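Local coordinates for protein argonaute (Methanocaldococcus jannaschii, PDB 5G5S) that uses short single-stranded DNA guides to bind complementary target strands and slices the target DNA, and may thereby defend the cell against invading genetic elements, at residues 331-336 with 488-493; 479-484 with 671-676. One frame throughout, in Å; residues are numbered along the deposited sequence.

How the contacts relate
The four segments alternate along the chain in the order 331-336, 479-484, 488-493, 671-676, so the two contacts cross in sequence. In space their centres lie 11 Å apart, on the same side of the molecular centre. Helix 473-485 of the Mid domain connects them: it carries 479-484 of contact 2 and runs on towards 488-493 of contact 1. Where the two meet, Phe333 CZ packs 3.7 Å from Met483 CG, and Ile488 N lies 2.8 Å from Met483 O, a probable hydrogen bond. Contact 1 is apolar packing at the Mid boundary, whereas contact 2 holds two guide-DNA-interacting residues, Gln481 and Ser671. One helix thus joins packing at the boundary to the guide-binding region.

Contact 1 of 2, residues 331-336 with 488-493; sequences TLFTWI and IKYFIL
An aromatic cluster where the Mid domain ends joins Leu332, Phe333 and Trp335 to Tyr490 and Phe491. Segment 331-336 belongs to the connection between strand 323-326 and the first Mid strand, 357-365, consistent with the linker that leads into Mid in argonautes. Tyr490 is the last residue of the Mid domain, and strand 492-493 follows it.

The ring of Tyr490 takes up most of the contact. Phe333 turns its edge towards the face of that ring in an offset edge-to-face pair, with centroids 5.2 Å apart and planes at 64°. The closest atoms of this pair are Phe333 CZ and Tyr490 CE2, at 3.6 Å. Leu332 lies on the same side of the ring plane, but beyond the CD1-CE1 bond, whereas Phe333 lies toward CD2 and CE2. Leu332 CG and CD1 sit beside Tyr490 CD1 and CE1, and Leu332 CD2 is nearest Tyr490 CD1, at 3.9 Å. Leu332 holds CG anti to the backbone N (chi1 -156°), which carries the branch towards the tyrosine. The same CD2 also approaches Phe491 CD1 at 4.2 Å, so one methyl touches two aromatic side chains.

No hydrogen bond spans the two segments. The phenol oxygen of Tyr490 is nevertheless satisfied, because it bonds to the carbonyl of Tyr344. Phe491 stacks on Tyr670 and packs on Leu314 and Val316 of the neighbouring strand 314-317, tying the contact to that small antiparallel sheet.

Within 331-336 the turn is held by Thr334 OG1, which donates to Thr331 O over 2.8 Å from above the carbonyl plane. Trp335 NE1 makes a weak bond to Leu332 O, and the indole meets the tyrosine hydroxyl at its own edge: Trp335 CZ2 lies 4.1 Å from Tyr490 OH, near the plane of the indole.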
ATOM      1  N   THR A 331      22.085   0.361 -14.649  1.00 76.06           N
ATOM      2  CA  THR A 331      23.039   0.882 -15.633  1.00 77.59           C
ATOM      3  C   THR A 331      22.458   2.048 -16.463  1.00 80.95           C
ATOM      4  O   THR A 331      23.027   2.391 -17.500  1.00 82.00           O
ATOM      5  CB  THR A 331      23.563  -0.242 -16.548  1.00 85.62           C
ATOM      6  OG1 THR A 331      22.465  -0.821 -17.254  1.00 84.32           O
ATOM      7  CG2 THR A 331      24.374  -1.306 -15.798  1.00 84.50           C
ATOM      8  N   LEU A 332      21.338   2.657 -16.014  1.00 75.26           N
ATOM      9  CA  LEU A 332      20.710   3.763 -16.745  1.00 74.43           C
ATOM     10  C   LEU A 332      21.587   5.023 -16.822  1.00 79.41           C
ATOM     11  O   LEU A 332      21.621   5.684 -17.865  1.00 78.74           O
ATOM     12  CB  LEU A 332      19.327   4.086 -16.154  1.00 71.99           C
ATOM     13  CG  LEU A 332      18.313   4.780 -17.068  1.00 75.57           C
ATOM     14  CD1 LEU A 332      17.912   3.893 -18.220  1.00 75.84           C
ATOM     15  CD2 LEU A 332      17.064   5.125 -16.301  1.00 75.63           C
ATOM     16  N   PHE A 333      22.294   5.341 -15.718  1.00 77.21           N
ATOM     17  CA  PHE A 333      23.167   6.513 -15.609  1.00 78.70           C
ATOM     18  C   PHE A 333      24.608   6.137 -15.255  1.00 85.60           C
ATOM     19  O   PHE A 333      25.300   6.908 -14.590  1.00 87.42           O
ATOM     20  CB  PHE A 333      22.594   7.537 -14.611  1.00 78.91           C
ATOM     21  CG  PHE A 333      21.232   8.077 -14.977  1.00 78.23           C
ATOM     22  CD1 PHE A 333      21.105   9.188 -15.804  1.00 81.96           C
ATOM     23  CD2 PHE A 333      20.076   7.487 -14.479  1.00 76.86           C
ATOM     24  CE1 PHE A 333      19.842   9.692 -16.132  1.00 81.24           C
ATOM     25  CE2 PHE A 333      18.817   7.991 -14.811  1.00 78.16           C
ATOM     26  CZ  PHE A 333      18.708   9.089 -15.635  1.00 77.31           C
ATOM     27  N   THR A 334      25.072   4.968 -15.717  1.00 83.29           N
ATOM     28  CA  THR A 334      26.448   4.526 -15.487  1.00 86.98           C
ATOM     29  C   THR A 334      27.451   5.379 -16.291  1.00 93.75           C
ATOM     30  O   THR A 334      28.604   5.527 -15.880  1.00 94.62           O
ATOM     31  CB  THR A 334      26.581   3.012 -15.663  1.00103.70           C
ATOM     32  OG1 THR A 334      25.699   2.589 -16.706  1.00106.41           O
ATOM     33  CG2 THR A 334      26.258   2.253 -14.377  1.00102.48           C
ATOM     34  N   TRP A 335      26.961   6.008 -17.388  1.00 91.48           N
ATOM     35  CA  TRP A 335      27.680   6.920 -18.276  1.00 94.64           C
ATOM     36  C   TRP A 335      28.041   8.260 -17.603  1.00101.09           C
ATOM     37  O   TRP A 335      28.802   9.049 -18.174  1.00104.93           O
ATOM     38  CB  TRP A 335      26.910   7.136 -19.593  1.00 93.54           C
ATOM     39  CG  TRP A 335      25.470   7.515 -19.411  1.00 91.96           C
ATOM     40  CD1 TRP A 335      24.398   6.670 -19.377  1.00 92.24           C
ATOM     41  CD2 TRP A 335      24.948   8.836 -19.233  1.00 91.86           C
ATOM     42  NE1 TRP A 335      23.236   7.385 -19.194  1.00 89.88           N
ATOM     43  CE2 TRP A 335      23.544   8.718 -19.099  1.00 92.98           C
ATOM     44  CE3 TRP A 335      25.530  10.116 -19.172  1.00 95.72           C
ATOM     45  CZ2 TRP A 335      22.712   9.831 -18.910  1.00 91.66           C
ATOM     46  CZ3 TRP A 335      24.706  11.214 -18.979  1.00 96.71           C
ATOM     47  CH2 TRP A 335      23.317  11.068 -18.845  1.00 94.42           C
ATOM     48  N   ILE A 336      27.511   8.506 -16.389  1.00 95.10           N
ATOM     49  CA  ILE A 336      27.808   9.704 -15.594  1.00 95.57           C
ATOM     50  C   ILE A 336      29.269   9.625 -15.130  1.00103.46           C
ATOM     51  O   ILE A 336      29.985  10.615 -15.230  1.00107.09           O
ATOM     52  CB  ILE A 336      26.784   9.877 -14.420  1.00 94.48           C
ATOM     53  CG1 ILE A 336      25.346  10.159 -14.945  1.00 91.31           C
ATOM     54  CG2 ILE A 336      27.233  10.906 -13.355  1.00 96.03           C
ATOM     55  CD1 ILE A 336      25.022  11.569 -15.435  1.00 92.25           C
ATOM     56  N   ILE A 488       9.427  12.399 -16.336  1.00 65.22           N
ATOM     57  CA  ILE A 488      10.182  11.966 -17.512  1.00 67.27           C
ATOM     58  C   ILE A 488       9.974  10.463 -17.723  1.00 68.75           C
ATOM     59  O   ILE A 488      10.250   9.669 -16.828  1.00 67.25           O
ATOM     60  CB  ILE A 488      11.683  12.405 -17.448  1.00 70.98           C
ATOM     61  CG1 ILE A 488      11.790  13.947 -17.495  1.00 73.02           C
ATOM     62  CG2 ILE A 488      12.506  11.766 -18.583  1.00 73.92           C
ATOM     63  CD1 ILE A 488      13.105  14.570 -16.998  1.00 74.26           C
ATOM     64  N   LYS A 489       9.468  10.091 -18.905  1.00 65.21           N
ATOM     65  CA  LYS A 489       9.212   8.706 -19.301  1.00 63.40           C
ATOM     66  C   LYS A 489      10.522   8.163 -19.838  1.00 67.21           C
ATOM     67  O   LYS A 489      10.733   8.138 -21.047  1.00 69.08           O
ATOM     68  CB  LYS A 489       8.111   8.647 -20.389  1.00 66.94           C
ATOM     69  CG  LYS A 489       6.705   8.741 -19.854  1.00 72.11           C
ATOM     70  CD  LYS A 489       6.243  10.159 -19.641  1.00 78.87           C
ATOM     71  CE  LYS A 489       5.289  10.229 -18.480  1.00 73.97           C
ATOM     72  NZ  LYS A 489       4.897  11.629 -18.233  1.00 84.24           N
ATOM     73  N   TYR A 490      11.429   7.786 -18.936  1.00 63.17           N
ATOM     74  CA  TYR A 490      12.752   7.316 -19.338  1.00 65.23           C
ATOM     75  C   TYR A 490      12.749   5.951 -20.035  1.00 72.85           C
ATOM     76  O   TYR A 490      13.215   5.835 -21.173  1.00 75.90           O
ATOM     77  CB  TYR A 490      13.752   7.369 -18.174  1.00 63.57           C
ATOM     78  CG  TYR A 490      15.097   7.900 -18.599  1.00 66.87           C
ATOM     79  CD1 TYR A 490      15.947   7.142 -19.402  1.00 71.14           C
ATOM     80  CD2 TYR A 490      15.508   9.177 -18.238  1.00 67.76           C
ATOM     81  CE1 TYR A 490      17.180   7.637 -19.820  1.00 74.46           C
ATOM     82  CE2 TYR A 490      16.748   9.675 -18.631  1.00 71.14           C
ATOM     83  CZ  TYR A 490      17.578   8.905 -19.430  1.00 79.43           C
ATOM     84  OH  TYR A 490      18.789   9.398 -19.842  1.00 81.03           O
ATOM     85  N   PHE A 491      12.197   4.943 -19.370  1.00 67.70           N
ATOM     86  CA  PHE A 491      12.145   3.579 -19.885  1.00 68.78           C
ATOM     87  C   PHE A 491      10.711   3.089 -20.023  1.00 72.19           C
ATOM     88  O   PHE A 491       9.829   3.542 -19.292  1.00 70.72           O
ATOM     89  CB  PHE A 491      12.981   2.626 -18.996  1.00 69.39           C
ATOM     90  CG  PHE A 491      12.622   2.641 -17.530  1.00 67.38           C
ATOM     91  CD1 PHE A 491      13.212   3.553 -16.661  1.00 69.38           C
ATOM     92  CD2 PHE A 491      11.703   1.735 -17.013  1.00 67.69           C
ATOM     93  CE1 PHE A 491      12.853   3.587 -15.308  1.00 68.35           C
ATOM     94  CE2 PHE A 491      11.354   1.760 -15.659  1.00 68.07           C
ATOM     95  CZ  PHE A 491      11.921   2.694 -14.818  1.00 65.41           C
ATOM     96  N   ILE A 492      10.473   2.188 -20.985  1.00 70.35           N
ATOM     97  CA  ILE A 492       9.161   1.579 -21.222  1.00 69.92           C
ATOM     98  C   ILE A 492       9.295   0.046 -21.174  1.00 75.52           C
ATOM     99  O   ILE A 492      10.407  -0.466 -21.010  1.00 73.58           O
ATOM    100  CB  ILE A 492       8.456   2.107 -22.516  1.00 74.84           C
ATOM    101  CG1 ILE A 492       9.222   1.728 -23.799  1.00 78.11           C
ATOM    102  CG2 ILE A 492       8.183   3.616 -22.445  1.00 74.22           C
ATOM    103  CD1 ILE A 492       8.397   1.087 -24.845  1.00 78.42           C
ATOM    104  N   LEU A 493       8.168  -0.675 -21.299  1.00 76.29           N
ATOM    105  CA  LEU A 493       8.160  -2.138 -21.312  1.00 78.96           C
ATOM    106  C   LEU A 493       8.445  -2.647 -22.711  1.00 92.30           C
ATOM    107  O   LEU A 493       7.918  -2.087 -23.675  1.00 94.80           O
ATOM    108  CB  LEU A 493       6.813  -2.682 -20.828  1.00 78.06           C
ATOM    109  CG  LEU A 493       6.538  -2.601 -19.328  1.00 79.30           C
ATOM    110  CD1 LEU A 493       5.076  -2.846 -19.037  1.00 78.10           C
ATOM    111  CD2 LEU A 493       7.399  -3.597 -18.551  1.00 83.23           C
TER

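Contact 2 of 2, residues 479-484 with 671-676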
ATOM      1  N   LEU A 479      19.264   9.801  -9.746  1.00 64.82           N
ATOM      2  CA  LEU A 479      18.857  10.311 -11.052  1.00 64.67           C
ATOM      3  C   LEU A 479      17.578   9.659 -11.557  1.00 67.32           C
ATOM      4  O   LEU A 479      16.737  10.373 -12.093  1.00 66.51           O
ATOM      5  CB  LEU A 479      20.001  10.272 -12.085  1.00 66.77           C
ATOM      6  CG  LEU A 479      21.141  11.274 -11.838  1.00 72.45           C
ATOM      7  CD1 LEU A 479      22.318  11.008 -12.753  1.00 74.01           C
ATOM      8  CD2 LEU A 479      20.656  12.728 -11.983  1.00 75.46           C
ATOM      9  N   ILE A 480      17.387   8.331 -11.301  1.00 64.32           N
ATOM     10  CA  ILE A 480      16.170   7.590 -11.658  1.00 63.51           C
ATOM     11  C   ILE A 480      14.961   8.246 -10.977  1.00 67.11           C
ATOM     12  O   ILE A 480      13.950   8.518 -11.630  1.00 64.85           O
ATOM     13  CB  ILE A 480      16.271   6.072 -11.300  1.00 66.08           C
ATOM     14  CG1 ILE A 480      17.234   5.338 -12.262  1.00 68.00           C
ATOM     15  CG2 ILE A 480      14.871   5.410 -11.312  1.00 64.15           C
ATOM     16  CD1 ILE A 480      17.768   4.033 -11.755  1.00 74.40           C
ATOM     17  N   GLN A 481      15.098   8.521  -9.667  1.00 65.53           N
ATOM     18  CA  GLN A 481      14.048   9.135  -8.868  1.00 65.01           C
ATOM     19  C   GLN A 481      13.748  10.574  -9.269  1.00 69.19           C
ATOM     20  O   GLN A 481      12.575  10.938  -9.311  1.00 68.46           O
ATOM     21  CB  GLN A 481      14.307   8.969  -7.364  1.00 66.50           C
ATOM     22  CG  GLN A 481      13.041   9.199  -6.548  1.00 73.62           C
ATOM     23  CD  GLN A 481      12.977   8.421  -5.271  1.00 75.65           C
ATOM     24  OE1 GLN A 481      13.404   7.271  -5.182  1.00 66.04           O
ATOM     25  NE2 GLN A 481      12.355   9.021  -4.275  1.00 66.77           N
ATOM     26  N   ILE A 482      14.791  11.364  -9.629  1.00 66.34           N
ATOM     27  CA  ILE A 482      14.660  12.748 -10.102  1.00 66.54           C
ATOM     28  C   ILE A 482      13.846  12.779 -11.406  1.00 70.65           C
ATOM     29  O   ILE A 482      12.928  13.598 -11.529  1.00 71.36           O
ATOM     30  CB  ILE A 482      16.048  13.446 -10.216  1.00 71.46           C
ATOM     31  CG1 ILE A 482      16.612  13.778  -8.814  1.00 71.58           C
ATOM     32  CG2 ILE A 482      15.992  14.696 -11.112  1.00 74.19           C
ATOM     33  CD1 ILE A 482      18.099  14.377  -8.761  1.00 74.67           C
ATOM     34  N   MET A 483      14.162  11.866 -12.357  1.00 66.42           N
ATOM     35  CA  MET A 483      13.447  11.710 -13.640  1.00 66.25           C
ATOM     36  C   MET A 483      11.959  11.445 -13.415  1.00 68.57           C
ATOM     37  O   MET A 483      11.126  12.066 -14.075  1.00 69.10           O
ATOM     38  CB  MET A 483      14.057  10.576 -14.502  1.00 68.75           C
ATOM     39  CG  MET A 483      15.500  10.813 -14.942  1.00 73.58           C
ATOM     40  SD  MET A 483      15.793  12.273 -15.964  1.00 80.48           S
ATOM     41  CE  MET A 483      16.464  13.385 -14.746  1.00 76.85           C
ATOM     42  N   GLY A 484      11.651  10.539 -12.478  1.00 63.05           N
ATOM     43  CA  GLY A 484      10.287  10.173 -12.103  1.00 60.40           C
ATOM     44  C   GLY A 484       9.517  11.347 -11.532  1.00 62.22           C
ATOM     45  O   GLY A 484       8.374  11.583 -11.909  1.00 62.44           O
ATOM     46  N   SER A 671      11.033   4.876  -7.843  1.00 59.46           N
ATOM     47  CA  SER A 671      11.311   4.969  -6.397  1.00 60.52           C
ATOM     48  C   SER A 671      12.565   4.123  -6.089  1.00 67.19           C
ATOM     49  O   SER A 671      12.557   3.269  -5.199  1.00 68.07           O
ATOM     50  CB  SER A 671      10.121   4.475  -5.573  1.00 62.01           C
ATOM     51  OG  SER A 671       8.889   5.006  -6.030  1.00 67.21           O
ATOM     52  N   ALA A 672      13.631   4.362  -6.859  1.00 64.68           N
ATOM     53  CA  ALA A 672      14.904   3.661  -6.784  1.00 66.74           C
ATOM     54  C   ALA A 672      15.649   3.846  -5.455  1.00 74.47           C
ATOM     55  O   ALA A 672      16.419   2.967  -5.065  1.00 75.42           O
ATOM     56  CB  ALA A 672      15.777   4.074  -7.950  1.00 67.32           C
ATOM     57  N   LEU A 673      15.403   4.969  -4.758  1.00 74.20           N
ATOM     58  CA  LEU A 673      16.035   5.296  -3.474  1.00 77.29           C
ATOM     59  C   LEU A 673      15.314   4.684  -2.266  1.00 88.73           C
ATOM     60  O   LEU A 673      15.929   4.542  -1.208  1.00 90.48           O
ATOM     61  CB  LEU A 673      16.155   6.817  -3.302  1.00 76.80           C
ATOM     62  CG  LEU A 673      17.114   7.560  -4.228  1.00 80.26           C
ATOM     63  CD1 LEU A 673      16.690   9.008  -4.381  1.00 78.89           C
ATOM     64  CD2 LEU A 673      18.565   7.459  -3.730  1.00 83.78           C
ATOM     65  N   TYR A 674      14.021   4.321  -2.422  1.00 88.96           N
ATOM     66  CA  TYR A 674      13.204   3.730  -1.357  1.00 91.48           C
ATOM     67  C   TYR A 674      12.983   2.228  -1.533  1.00 99.26           C
ATOM     68  O   TYR A 674      13.401   1.642  -2.538  1.00 99.42           O
ATOM     69  CB  TYR A 674      11.826   4.420  -1.259  1.00 92.61           C
ATOM     70  CG  TYR A 674      11.835   5.931  -1.193  1.00 95.86           C
ATOM     71  CD1 TYR A 674      12.726   6.609  -0.363  1.00 99.69           C
ATOM     72  CD2 TYR A 674      10.890   6.680  -1.884  1.00 96.06           C
ATOM     73  CE1 TYR A 674      12.727   8.002  -0.286  1.00101.76           C
ATOM     74  CE2 TYR A 674      10.856   8.070  -1.787  1.00 97.96           C
ATOM     75  CZ  TYR A 674      11.790   8.730  -1.002  1.00107.20           C
ATOM     76  OH  TYR A 674      11.770  10.103  -0.923  1.00107.39           O
ATOM     77  N   GLY A 675      12.311   1.640  -0.537  1.00 97.98           N
ATOM     78  CA  GLY A 675      11.911   0.238  -0.486  1.00 98.53           C
ATOM     79  C   GLY A 675      13.025  -0.783  -0.459  1.00105.41           C
ATOM     80  O   GLY A 675      14.188  -0.445  -0.215  1.00106.38           O
ATOM     81  N   GLU A 676      12.651  -2.055  -0.709  1.00103.32           N
ATOM     82  CA  GLU A 676      13.549  -3.209  -0.716  1.00105.10           C
ATOM     83  C   GLU A 676      14.061  -3.516  -2.130  1.00108.67           C
ATOM     84  O   GLU A 676      13.393  -4.212  -2.911  1.00108.37           O
ATOM     85  CB  GLU A 676      12.870  -4.431  -0.071  1.00106.94           C
TER
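Gln481 reaches from helix 473-485 to Tyr674, crossing the tyrosine side chain at about a right angle. Its amide and the phenol ring are far from parallel, their planes 69° apart, and CD lies over one face of the ring. The nitrogen makes the closest approach, with Gln481 NE2 at 3.1 Å from Tyr674 CE2 and next nearest to CZ.

The extended chain of Gln481, with CG anti to the backbone N (chi1 -162°), carries the carboxamide out to the backbone of the loop. There Leu673 N donates to Gln481 OE1 over 3.1 Å. The N-H points fairly straight at the oxygen, at 158°, and the donor is tilted somewhat from the amide plane. This bond fixes the oxygen end of the amide, while Leu673 CD1 packs 3.8 Å from Gln481 CB. A separate apolar contact lies beside this one: Ile480 CG2 meets Ala672 CB at 3.7 Å.

Gln481 and Ser671 both interact with guide DNA, so the contact lies within the guide-binding region. Ser671 OG bonds to Tyr688 OH of helix 684-697, and the Tyr674 side chain touches Lys691 of that helix. Leu673 and Tyr674 also pack on Gln459 of strand 456-462, placing the loop among helices 473-485 and 684-697 and strand 456-462, at one edge of the parallel Mid sheet.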